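Local coordinates for protein probable transcriptional regulator (Rhodococcus jostii, PDB 3HIM) that probably binds DNA as a TetR-family transcriptional regulator, with a helix-turn-helix head joined to an all-helical C-terminal body, at residues A24-F29 with Y65-E70; H72-A77 with V101-D106; A77-A82 with T137-R142; S173-S178 with R185-R190. All coordinates share one frame; numbering follows the deposited sequence.

Contact 1 (A24-F29 with Y65-E70); sequences AAIEVF and YAISLE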
# COMPACT_ATOMS: atom_id res chain seq x y z
N ALA B 24 -11.36 16.61 -10.66
CA ALA B 24 -10.26 17.17 -11.44
C ALA B 24 -8.99 17.27 -10.60
O ALA B 24 -7.89 17.01 -11.09
CB ALA B 24 -10.62 18.54 -12.02
N ALA B 25 -9.15 17.66 -9.33
CA ALA B 25 -7.99 17.76 -8.44
C ALA B 25 -7.33 16.39 -8.25
O ALA B 25 -6.11 16.30 -8.19
CB ALA B 25 -8.38 18.36 -7.11
N ILE B 26 -8.12 15.33 -8.16
CA ILE B 26 -7.57 13.99 -8.00
C ILE B 26 -6.66 13.65 -9.18
O ILE B 26 -5.50 13.27 -8.98
CB ILE B 26 -8.66 12.93 -7.81
CG1 ILE B 26 -9.23 13.04 -6.39
CG2 ILE B 26 -8.12 11.48 -8.09
CD1 ILE B 26 -10.65 12.50 -6.27
N GLU B 27 -7.18 13.83 -10.39
CA GLU B 27 -6.41 13.63 -11.60
C GLU B 27 -5.12 14.48 -11.58
O GLU B 27 -4.04 13.97 -11.82
CB GLU B 27 -7.27 13.92 -12.83
N VAL B 28 -5.25 15.77 -11.26
CA VAL B 28 -4.10 16.68 -11.27
C VAL B 28 -3.13 16.32 -10.14
O VAL B 28 -1.90 16.28 -10.35
CB VAL B 28 -4.51 18.18 -11.22
CG1 VAL B 28 -3.29 19.08 -11.10
CG2 VAL B 28 -5.29 18.58 -12.47
N PHE B 29 -3.67 16.05 -8.95
CA PHE B 29 -2.83 15.63 -7.82
C PHE B 29 -2.06 14.36 -8.18
O PHE B 29 -0.87 14.26 -7.91
CB PHE B 29 -3.64 15.45 -6.54
CG PHE B 29 -4.13 16.74 -5.90
CD1 PHE B 29 -3.55 17.98 -6.22
CD2 PHE B 29 -5.17 16.71 -4.96
CE1 PHE B 29 -4.00 19.15 -5.61
CE2 PHE B 29 -5.62 17.87 -4.35
CZ PHE B 29 -5.04 19.10 -4.68
N TYR B 65 -8.43 17.81 1.99
CA TYR B 65 -9.24 17.32 3.09
C TYR B 65 -10.59 16.85 2.58
O TYR B 65 -11.02 15.75 2.94
CB TYR B 65 -9.42 18.40 4.16
CG TYR B 65 -10.44 18.02 5.22
CD1 TYR B 65 -10.27 16.87 6.01
CD2 TYR B 65 -11.59 18.79 5.41
CE1 TYR B 65 -11.21 16.51 6.98
CE2 TYR B 65 -12.54 18.45 6.39
CZ TYR B 65 -12.33 17.30 7.16
OH TYR B 65 -13.24 16.94 8.10
N ALA B 66 -11.25 17.64 1.73
CA ALA B 66 -12.51 17.19 1.14
C ALA B 66 -12.33 15.85 0.41
O ALA B 66 -13.12 14.94 0.61
CB ALA B 66 -13.12 18.25 0.20
N ILE B 67 -11.31 15.73 -0.41
CA ILE B 67 -11.04 14.49 -1.15
C ILE B 67 -10.83 13.32 -0.17
O ILE B 67 -11.41 12.26 -0.32
CB ILE B 67 -9.83 14.67 -2.13
CG1 ILE B 67 -10.21 15.62 -3.27
CG2 ILE B 67 -9.34 13.33 -2.70
CD1 ILE B 67 -9.03 16.16 -4.05
N SER B 68 -10.03 13.55 0.86
CA SER B 68 -9.65 12.49 1.78
C SER B 68 -10.85 12.06 2.67
O SER B 68 -11.06 10.87 2.93
CB SER B 68 -8.46 12.96 2.63
OG SER B 68 -8.02 11.91 3.47
N LEU B 69 -11.63 13.03 3.10
CA LEU B 69 -12.84 12.77 3.87
C LEU B 69 -13.83 11.95 3.06
O LEU B 69 -14.36 10.92 3.52
CB LEU B 69 -13.48 14.11 4.28
CG LEU B 69 -14.77 14.10 5.07
CD1 LEU B 69 -14.55 13.53 6.49
CD2 LEU B 69 -15.31 15.54 5.14
N GLU B 70 -14.07 12.41 1.83
CA GLU B 70 -15.00 11.77 0.92
C GLU B 70 -14.60 10.31 0.79
O GLU B 70 -15.42 9.43 1.04
CB GLU B 70 -14.97 12.48 -0.43
CG GLU B 70 -15.78 11.84 -1.57
CD GLU B 70 -15.94 12.78 -2.77
OE1 GLU B 70 -14.93 13.32 -3.31
OE2 GLU B 70 -17.09 12.99 -3.19

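Contact 2 (H72-A77 with V101-D106); sequences HHSVLA and VTWHAD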
# COMPACT_ATOMS: atom_id res chain seq x y z
N HIS B 72 -12.40 8.40 2.62
CA HIS B 72 -12.45 7.66 3.89
C HIS B 72 -13.87 7.31 4.33
O HIS B 72 -14.12 6.17 4.72
CB HIS B 72 -11.67 8.40 4.98
CG HIS B 72 -10.18 8.33 4.79
ND1 HIS B 72 -9.41 7.33 5.33
CD2 HIS B 72 -9.34 9.13 4.10
CE1 HIS B 72 -8.15 7.51 4.98
NE2 HIS B 72 -8.08 8.60 4.23
N HIS B 73 -14.78 8.27 4.27
CA HIS B 73 -16.19 8.02 4.59
C HIS B 73 -16.81 7.02 3.63
O HIS B 73 -17.56 6.15 4.03
CB HIS B 73 -17.02 9.30 4.58
CG HIS B 73 -18.48 9.04 4.75
ND1 HIS B 73 -19.30 8.69 3.70
CD2 HIS B 73 -19.26 9.02 5.86
CE1 HIS B 73 -20.53 8.49 4.14
NE2 HIS B 73 -20.53 8.69 5.45
N SER B 74 -16.50 7.16 2.34
CA SER B 74 -17.06 6.27 1.35
C SER B 74 -16.68 4.79 1.58
O SER B 74 -17.56 3.91 1.55
CB SER B 74 -16.70 6.73 -0.05
OG SER B 74 -17.08 5.77 -1.01
N VAL B 75 -15.41 4.50 1.83
CA VAL B 75 -15.02 3.10 2.04
C VAL B 75 -15.61 2.58 3.38
O VAL B 75 -16.08 1.44 3.45
CB VAL B 75 -13.47 2.88 1.89
CG1 VAL B 75 -12.71 3.45 3.06
CG2 VAL B 75 -13.15 1.39 1.74
N LEU B 76 -15.64 3.43 4.41
CA LEU B 76 -16.33 3.09 5.66
C LEU B 76 -17.82 2.77 5.42
O LEU B 76 -18.31 1.75 5.88
CB LEU B 76 -16.20 4.22 6.68
CG LEU B 76 -16.95 3.95 7.99
CD1 LEU B 76 -16.47 2.64 8.64
CD2 LEU B 76 -16.79 5.13 8.94
N ALA B 77 -18.52 3.66 4.70
CA ALA B 77 -19.92 3.45 4.36
C ALA B 77 -20.09 2.15 3.60
O ALA B 77 -21.04 1.41 3.85
CB ALA B 77 -20.49 4.65 3.53
N VAL B 101 -12.15 -4.64 -0.67
CA VAL B 101 -11.20 -4.80 -1.79
C VAL B 101 -11.73 -4.15 -3.09
O VAL B 101 -11.02 -3.37 -3.75
CB VAL B 101 -10.85 -6.28 -1.98
CG1 VAL B 101 -10.10 -6.51 -3.30
CG2 VAL B 101 -10.02 -6.80 -0.78
N THR B 102 -12.99 -4.45 -3.44
CA THR B 102 -13.65 -3.85 -4.60
C THR B 102 -13.59 -2.32 -4.55
O THR B 102 -13.25 -1.70 -5.54
CB THR B 102 -15.14 -4.30 -4.69
OG1 THR B 102 -15.19 -5.72 -4.72
CG2 THR B 102 -15.85 -3.73 -5.92
N TRP B 103 -13.91 -1.73 -3.40
CA TRP B 103 -13.85 -0.28 -3.26
C TRP B 103 -12.47 0.24 -3.59
O TRP B 103 -12.30 1.24 -4.32
CB TRP B 103 -14.26 0.16 -1.87
CG TRP B 103 -14.45 1.65 -1.78
CD1 TRP B 103 -15.63 2.33 -1.88
CD2 TRP B 103 -13.42 2.64 -1.62
NE1 TRP B 103 -15.40 3.70 -1.78
CE2 TRP B 103 -14.05 3.91 -1.61
CE3 TRP B 103 -12.02 2.58 -1.47
CZ2 TRP B 103 -13.34 5.11 -1.45
CZ3 TRP B 103 -11.31 3.78 -1.31
CH2 TRP B 103 -11.97 5.04 -1.31
N HIS B 104 -11.46 -0.43 -3.05
CA HIS B 104 -10.10 -0.01 -3.24
C HIS B 104 -9.56 -0.15 -4.67
O HIS B 104 -8.70 0.63 -5.09
CB HIS B 104 -9.20 -0.69 -2.22
CG HIS B 104 -9.09 0.05 -0.92
ND1 HIS B 104 -8.34 1.21 -0.79
CD2 HIS B 104 -9.66 -0.17 0.29
CE1 HIS B 104 -8.45 1.65 0.45
NE2 HIS B 104 -9.23 0.82 1.12
N ALA B 105 -10.05 -1.14 -5.41
CA ALA B 105 -9.76 -1.25 -6.85
C ALA B 105 -10.48 -0.17 -7.67
O ALA B 105 -9.84 0.57 -8.41
CB ALA B 105 -10.13 -2.62 -7.35
N ASP B 106 -11.81 -0.08 -7.54
CA ASP B 106 -12.60 0.96 -8.24
C ASP B 106 -12.22 2.41 -7.90
O ASP B 106 -12.20 3.27 -8.78
CB ASP B 106 -14.10 0.82 -7.96
CG ASP B 106 -14.70 -0.44 -8.57
OD1 ASP B 106 -14.09 -1.09 -9.46
OD2 ASP B 106 -15.84 -0.76 -8.15

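Contact 3 (A77-A82 with T137-R142); sequences AAITAA and TKVFTR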
# COMPACT_ATOMS: atom_id res chain seq x y z
N ALA B 77 -18.52 3.66 4.70
CA ALA B 77 -19.92 3.45 4.36
C ALA B 77 -20.09 2.15 3.60
O ALA B 77 -21.04 1.41 3.85
CB ALA B 77 -20.49 4.65 3.53
N ALA B 78 -19.15 1.87 2.69
CA ALA B 78 -19.20 0.65 1.86
C ALA B 78 -19.17 -0.65 2.66
O ALA B 78 -20.03 -1.51 2.49
CB ALA B 78 -18.07 0.65 0.82
N ILE B 79 -18.18 -0.79 3.52
CA ILE B 79 -18.05 -2.02 4.30
C ILE B 79 -19.09 -2.11 5.41
O ILE B 79 -19.51 -3.21 5.80
CB ILE B 79 -16.63 -2.20 4.84
CG1 ILE B 79 -16.22 -1.07 5.80
CG2 ILE B 79 -15.69 -2.28 3.68
CD1 ILE B 79 -14.87 -1.37 6.56
N THR B 80 -19.53 -0.96 5.91
CA THR B 80 -20.56 -0.93 6.94
C THR B 80 -21.88 -1.45 6.35
O THR B 80 -22.48 -2.38 6.86
CB THR B 80 -20.69 0.47 7.57
OG1 THR B 80 -19.44 0.78 8.18
CG2 THR B 80 -21.79 0.51 8.63
N ALA B 81 -22.29 -0.88 5.21
CA ALA B 81 -23.41 -1.43 4.44
C ALA B 81 -23.20 -2.91 4.05
O ALA B 81 -24.17 -3.64 3.86
CB ALA B 81 -23.65 -0.60 3.19
N ALA B 82 -21.95 -3.35 3.93
CA ALA B 82 -21.70 -4.75 3.59
C ALA B 82 -21.77 -5.69 4.82
O ALA B 82 -21.81 -6.92 4.66
CB ALA B 82 -20.38 -4.91 2.84
N THR B 137 -11.10 0.01 10.52
CA THR B 137 -10.47 -1.20 11.03
C THR B 137 -11.42 -1.91 12.00
O THR B 137 -11.52 -3.13 11.98
CB THR B 137 -9.13 -0.89 11.75
OG1 THR B 137 -8.25 -0.25 10.84
CG2 THR B 137 -8.44 -2.17 12.25
N LYS B 138 -12.11 -1.13 12.85
CA LYS B 138 -12.98 -1.71 13.87
C LYS B 138 -14.14 -2.56 13.29
O LYS B 138 -14.63 -3.49 13.95
CB LYS B 138 -13.52 -0.62 14.82
N VAL B 139 -14.54 -2.26 12.04
CA VAL B 139 -15.56 -3.07 11.35
C VAL B 139 -15.07 -4.49 11.22
O VAL B 139 -15.83 -5.45 11.42
CB VAL B 139 -15.94 -2.51 9.95
CG1 VAL B 139 -16.89 -3.49 9.21
CG2 VAL B 139 -16.56 -1.12 10.06
N PHE B 140 -13.79 -4.63 10.90
CA PHE B 140 -13.22 -5.95 10.74
C PHE B 140 -12.98 -6.60 12.11
O PHE B 140 -13.29 -7.77 12.29
CB PHE B 140 -11.96 -5.94 9.87
CG PHE B 140 -12.24 -5.65 8.40
CD1 PHE B 140 -12.94 -6.56 7.61
CD2 PHE B 140 -11.78 -4.47 7.81
CE1 PHE B 140 -13.20 -6.31 6.25
CE2 PHE B 140 -12.04 -4.20 6.46
CZ PHE B 140 -12.75 -5.12 5.67
N THR B 141 -12.47 -5.84 13.07
CA THR B 141 -12.21 -6.43 14.39
C THR B 141 -13.49 -6.95 15.05
O THR B 141 -13.48 -8.03 15.65
CB THR B 141 -11.38 -5.50 15.35
OG1 THR B 141 -12.10 -4.29 15.56
CG2 THR B 141 -10.06 -5.13 14.75
N ARG B 142 -14.60 -6.21 14.91
CA ARG B 142 -15.89 -6.66 15.41
C ARG B 142 -16.29 -8.01 14.80
O ARG B 142 -16.66 -8.94 15.52
CB ARG B 142 -16.98 -5.60 15.17

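Contact 4 (S173-S178 with R185-R190); sequences SRWFPS and RIIAAR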
# COMPACT_ATOMS: atom_id res chain seq x y z
N SER B 173 -4.98 -0.33 -3.87
CA SER B 173 -5.07 0.96 -4.56
C SER B 173 -3.74 1.38 -5.18
O SER B 173 -3.71 2.19 -6.10
CB SER B 173 -5.62 2.07 -3.65
OG SER B 173 -6.95 1.77 -3.26
N ARG B 174 -2.65 0.81 -4.68
CA ARG B 174 -1.31 1.06 -5.21
C ARG B 174 -1.06 0.26 -6.48
O ARG B 174 -0.69 0.84 -7.48
CB ARG B 174 -0.23 0.73 -4.17
CG ARG B 174 1.22 1.07 -4.62
CD ARG B 174 2.27 0.60 -3.58
NE ARG B 174 2.12 -0.84 -3.34
CZ ARG B 174 2.56 -1.79 -4.15
NH1 ARG B 174 3.24 -1.48 -5.26
NH2 ARG B 174 2.34 -3.06 -3.85
N TRP B 175 -1.25 -1.06 -6.43
CA TRP B 175 -0.78 -1.94 -7.53
C TRP B 175 -1.82 -2.26 -8.58
O TRP B 175 -1.46 -2.70 -9.67
CB TRP B 175 -0.17 -3.26 -7.00
CG TRP B 175 -1.14 -4.13 -6.22
CD1 TRP B 175 -1.26 -4.21 -4.85
CD2 TRP B 175 -2.11 -5.04 -6.75
NE1 TRP B 175 -2.26 -5.10 -4.50
CE2 TRP B 175 -2.79 -5.63 -5.64
CE3 TRP B 175 -2.49 -5.42 -8.05
CZ2 TRP B 175 -3.81 -6.57 -5.80
CZ3 TRP B 175 -3.52 -6.35 -8.20
CH2 TRP B 175 -4.16 -6.92 -7.08
N PHE B 176 -3.09 -2.07 -8.26
CA PHE B 176 -4.15 -2.50 -9.17
C PHE B 176 -4.33 -1.48 -10.30
O PHE B 176 -4.17 -0.29 -10.08
CB PHE B 176 -5.43 -2.68 -8.37
CG PHE B 176 -6.60 -3.17 -9.18
CD1 PHE B 176 -7.43 -2.26 -9.84
CD2 PHE B 176 -6.89 -4.52 -9.24
CE1 PHE B 176 -8.51 -2.70 -10.59
CE2 PHE B 176 -7.99 -4.98 -9.99
CZ PHE B 176 -8.80 -4.07 -10.65
N PRO B 177 -4.63 -1.94 -11.53
CA PRO B 177 -4.71 -3.33 -12.01
C PRO B 177 -3.36 -3.92 -12.38
O PRO B 177 -2.45 -3.19 -12.80
CB PRO B 177 -5.57 -3.22 -13.26
CG PRO B 177 -5.32 -1.84 -13.78
CD PRO B 177 -5.03 -0.97 -12.57
N SER B 178 -3.23 -5.25 -12.25
CA SER B 178 -2.03 -5.97 -12.69
C SER B 178 -2.42 -6.83 -13.88
O SER B 178 -3.61 -6.89 -14.25
CB SER B 178 -1.49 -6.85 -11.56
OG SER B 178 -2.38 -7.94 -11.34
N ARG B 185 -13.51 -8.24 -8.96
CA ARG B 185 -14.24 -9.38 -8.41
C ARG B 185 -13.29 -10.55 -8.16
O ARG B 185 -13.42 -11.22 -7.15
CB ARG B 185 -15.39 -9.78 -9.33
CG ARG B 185 -16.45 -8.68 -9.48
CD ARG B 185 -17.36 -8.92 -10.67
NE ARG B 185 -16.60 -9.43 -11.80
CZ ARG B 185 -17.09 -9.60 -13.03
NH1 ARG B 185 -18.35 -9.28 -13.31
NH2 ARG B 185 -16.29 -10.09 -13.98
N ILE B 186 -12.33 -10.75 -9.06
CA ILE B 186 -11.35 -11.83 -8.92
C ILE B 186 -10.40 -11.57 -7.72
O ILE B 186 -10.19 -12.44 -6.86
CB ILE B 186 -10.55 -12.08 -10.25
CG1 ILE B 186 -11.50 -12.52 -11.37
CG2 ILE B 186 -9.41 -13.08 -10.04
CD1 ILE B 186 -10.86 -12.68 -12.77
N ILE B 187 -9.85 -10.37 -7.63
CA ILE B 187 -8.97 -10.11 -6.51
C ILE B 187 -9.71 -10.21 -5.16
O ILE B 187 -9.20 -10.81 -4.21
CB ILE B 187 -8.12 -8.80 -6.67
CG1 ILE B 187 -7.12 -8.66 -5.51
CG2 ILE B 187 -9.02 -7.57 -6.76
CD1 ILE B 187 -6.16 -9.83 -5.35
N ALA B 188 -10.93 -9.68 -5.09
CA ALA B 188 -11.67 -9.77 -3.85
C ALA B 188 -11.89 -11.23 -3.46
O ALA B 188 -11.73 -11.60 -2.29
CB ALA B 188 -12.99 -9.02 -3.95
N ALA B 189 -12.22 -12.07 -4.44
CA ALA B 189 -12.50 -13.47 -4.16
C ALA B 189 -11.26 -14.15 -3.59
O ALA B 189 -11.35 -14.90 -2.61
CB ALA B 189 -12.99 -14.21 -5.42
N ARG B 190 -10.11 -13.88 -4.20
CA ARG B 190 -8.84 -14.39 -3.69
C ARG B 190 -8.53 -13.94 -2.27
O ARG B 190 -8.06 -14.73 -1.43
CB ARG B 190 -7.71 -13.98 -4.63
CG ARG B 190 -7.10 -15.11 -5.40
CD ARG B 190 -7.99 -15.67 -6.47
NE ARG B 190 -9.05 -16.56 -5.95
CZ ARG B 190 -10.14 -16.83 -6.65
NH1 ARG B 190 -10.27 -16.30 -7.87
NH2 ARG B 190 -11.09 -17.60 -6.16

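Contact 1 (A24-F29 with Y65-E70)
Ile67 reaches from helix 60-82 into the flank of helix 16-32, where Ala25, Ile26 and Phe29 receive it. This is the core of the TetR-type DNA-binding head: helix 16-32 leads into the predicted helix-turn-helix (residues 38-57), and helix 60-82 carries the chain on towards the C-terminal body. The two segments run steeply across one another, with 103° between their directions and 11.0 Å between their axes at closest approach.

The contact is wholly apolar, and Ile67 supplies its entire side from helix 60-82. Its CG1 is anti to the carbonyl carbon (chi1 -69°), and the extended second torsion carries CD1 on to Ala25 and Phe29. On the CG2 side, Ile26 lies alongside, pointing the other way, and its CG1 comes to 3.7 Å from Ile67 CG2. Ile26 CD1 follows at 3.9 Å from the same Ile67 CG2, so the methyl is met by two successive carbons of one side chain.

Around this pair, Val113 of helix 108-116 touches both Ile67 and Phe29, and Ile42 of helix 39-45 packs on Ala25 and Phe29. Glu70 at the end of its segment forms a salt bridge with Arg22.

Ile67 CD1 is shared: Ala25 CB lies 3.8 Å from it, and Phe29 meets it obliquely, with CE2 also 3.8 Å from Ile67 CD1.

Contact 2 (H72-A77 with V101-D106)
Residues 72-77 and 101-106 pack as two helical segments running roughly antiparallel, with 147° between their directions and 10.1 Å between their axes. Val75 and Trp103 are nearest at the backbone, their CA atoms 6.4 Å apart. Trp103 carries most of the contact. Its first torsion turns the indole away from the backbone N and out to helix 60-82, where it crosses Val75 at about a right angle. Val75 CB sits over the six-membered ring of Trp103, nearly along the ring normal and 3.6 Å from the centroid, a CH-pi contact. Val75 CG2 rests 3.6 Å from Trp103 CD2. The contact ties helix 60-82, which runs on from the DNA-binding head, to helix 89-106 of the TetR-type C-terminal body. At the indole rim the Trp103 NE1 hydrogen is given to Ser74 OG over 2.8 Å; the bond is bent to 150° and the oxygen lies 17° out of the ring plane. A phenylalanine in place of Trp103 would probably leave Ser74 OG without this N-H donor and Val75 over a smaller aromatic surface. Next to the indole, the His104 ring has Trp103 CE3 over its centre, and His104 NE2 approaches Val75 CG2 at 4.0 Å. Ala111 of helix 108-116 touches both aromatic residues.

Contact 3 (A77-A82 with T137-R142)
Apolar packing between two nearly parallel helical segments joins Ile79, near the C-terminal end of helix 60-82, to Val139 and Phe140 in the middle of helix 123-149. The segments diverge by only 22°, their axes are 10.2 Å apart, and the closest CA atoms are those of Thr80 and Val139.

Ile79 makes its contacts through a single methyl. Its CG1 is lodged between the backbone N and the carbonyl carbon (chi1 62°), and CD1 at the end of that branch reaches Val139 CB at 3.7 Å. Both methyls of Val139 stand off to the sides, each 3.9 Å from Ile79 CD1, so the isoleucine tip rests on the valine CB. The same CD1 touches the Phe140 ring obliquely, 4.0 Å from Phe140 CE2.

Helix 60-82, which begins in the DNA-binding head, here packs against the helical bundle of a TetR-type C-terminal body. Tyr100 of helix 89-106 reaches both sides of the contact, packing on Ile79 and meeting the Phe140 ring edge-to-face.

Towards the exposed margin, Thr80 crosses Val139 at about a right angle, with Thr80 OG1 3.9 Å from Val139 CG2. That approach is mere packing, since the hydroxyl is hydrogen-bonded to Leu76 O on its own helix.

Contact 4 (S173-S178 with R185-R190)
Ile187 is met by Trp175 and Phe176 where helix 158-175 ends and, after a short connection, the chain turns back as helix 184-198. Both helices belong to the TetR-type C-terminal body, and this corner also faces the second subunit.

Along 185-190, Ile187 is the residue that enters the contact. Its CG1 is anti to the backbone N (chi1 -175°) and meets the rim of the indole: Ile187 CG1 lies in the ring plane, 3.8 Å from Trp175 CH2, and Ile187 CD1 is 3.9 Å from the same CH2. The indole arrives from the opposite direction, its CG set between the backbone N and the carbonyl carbon (chi1 61°). Were Trp175 an alanine, a gap would probably open beside the CG1-CD1 branch of Ile187, and packing against Leu163 of the second subunit, which touches both residues, is likely to be lost.

Next in sequence, Ala188 touches Val101 of helix 89-106, and at the end of the segment Arg190 packs on Ala160 of the second subunit.

Across from Ile187, Phe176, the first residue to leave helical geometry, precedes a cis peptide bond to Pro177. Pro177 CB sits over the centre of the Phe176 ring, 3.9 Å above its plane, while Phe176 CE2 approaches Ile187 CG2 obliquely at 4.3 Å.

Helix 60-82 runs through the first three contacts: contact 1 engages it in the DNA-binding head, contacts 2 and 3 farther along in the body. Contacts 1 and 3 have centres about 23 Å apart, on opposite sides of the chain's centre, so this one helix physically joins the two regions. Contacts 2 and 3 alternate along the sequence, share Ala77 and touch directly, their centres about 10 Å apart. Contact 4 comes last and borders contact 2, about 13 Å away between centres, where Val101 meets Ile187 and Ala105 meets Phe176. The continuous packing thus runs from contact 3 through contact 2 to the subunit interface at contact 4.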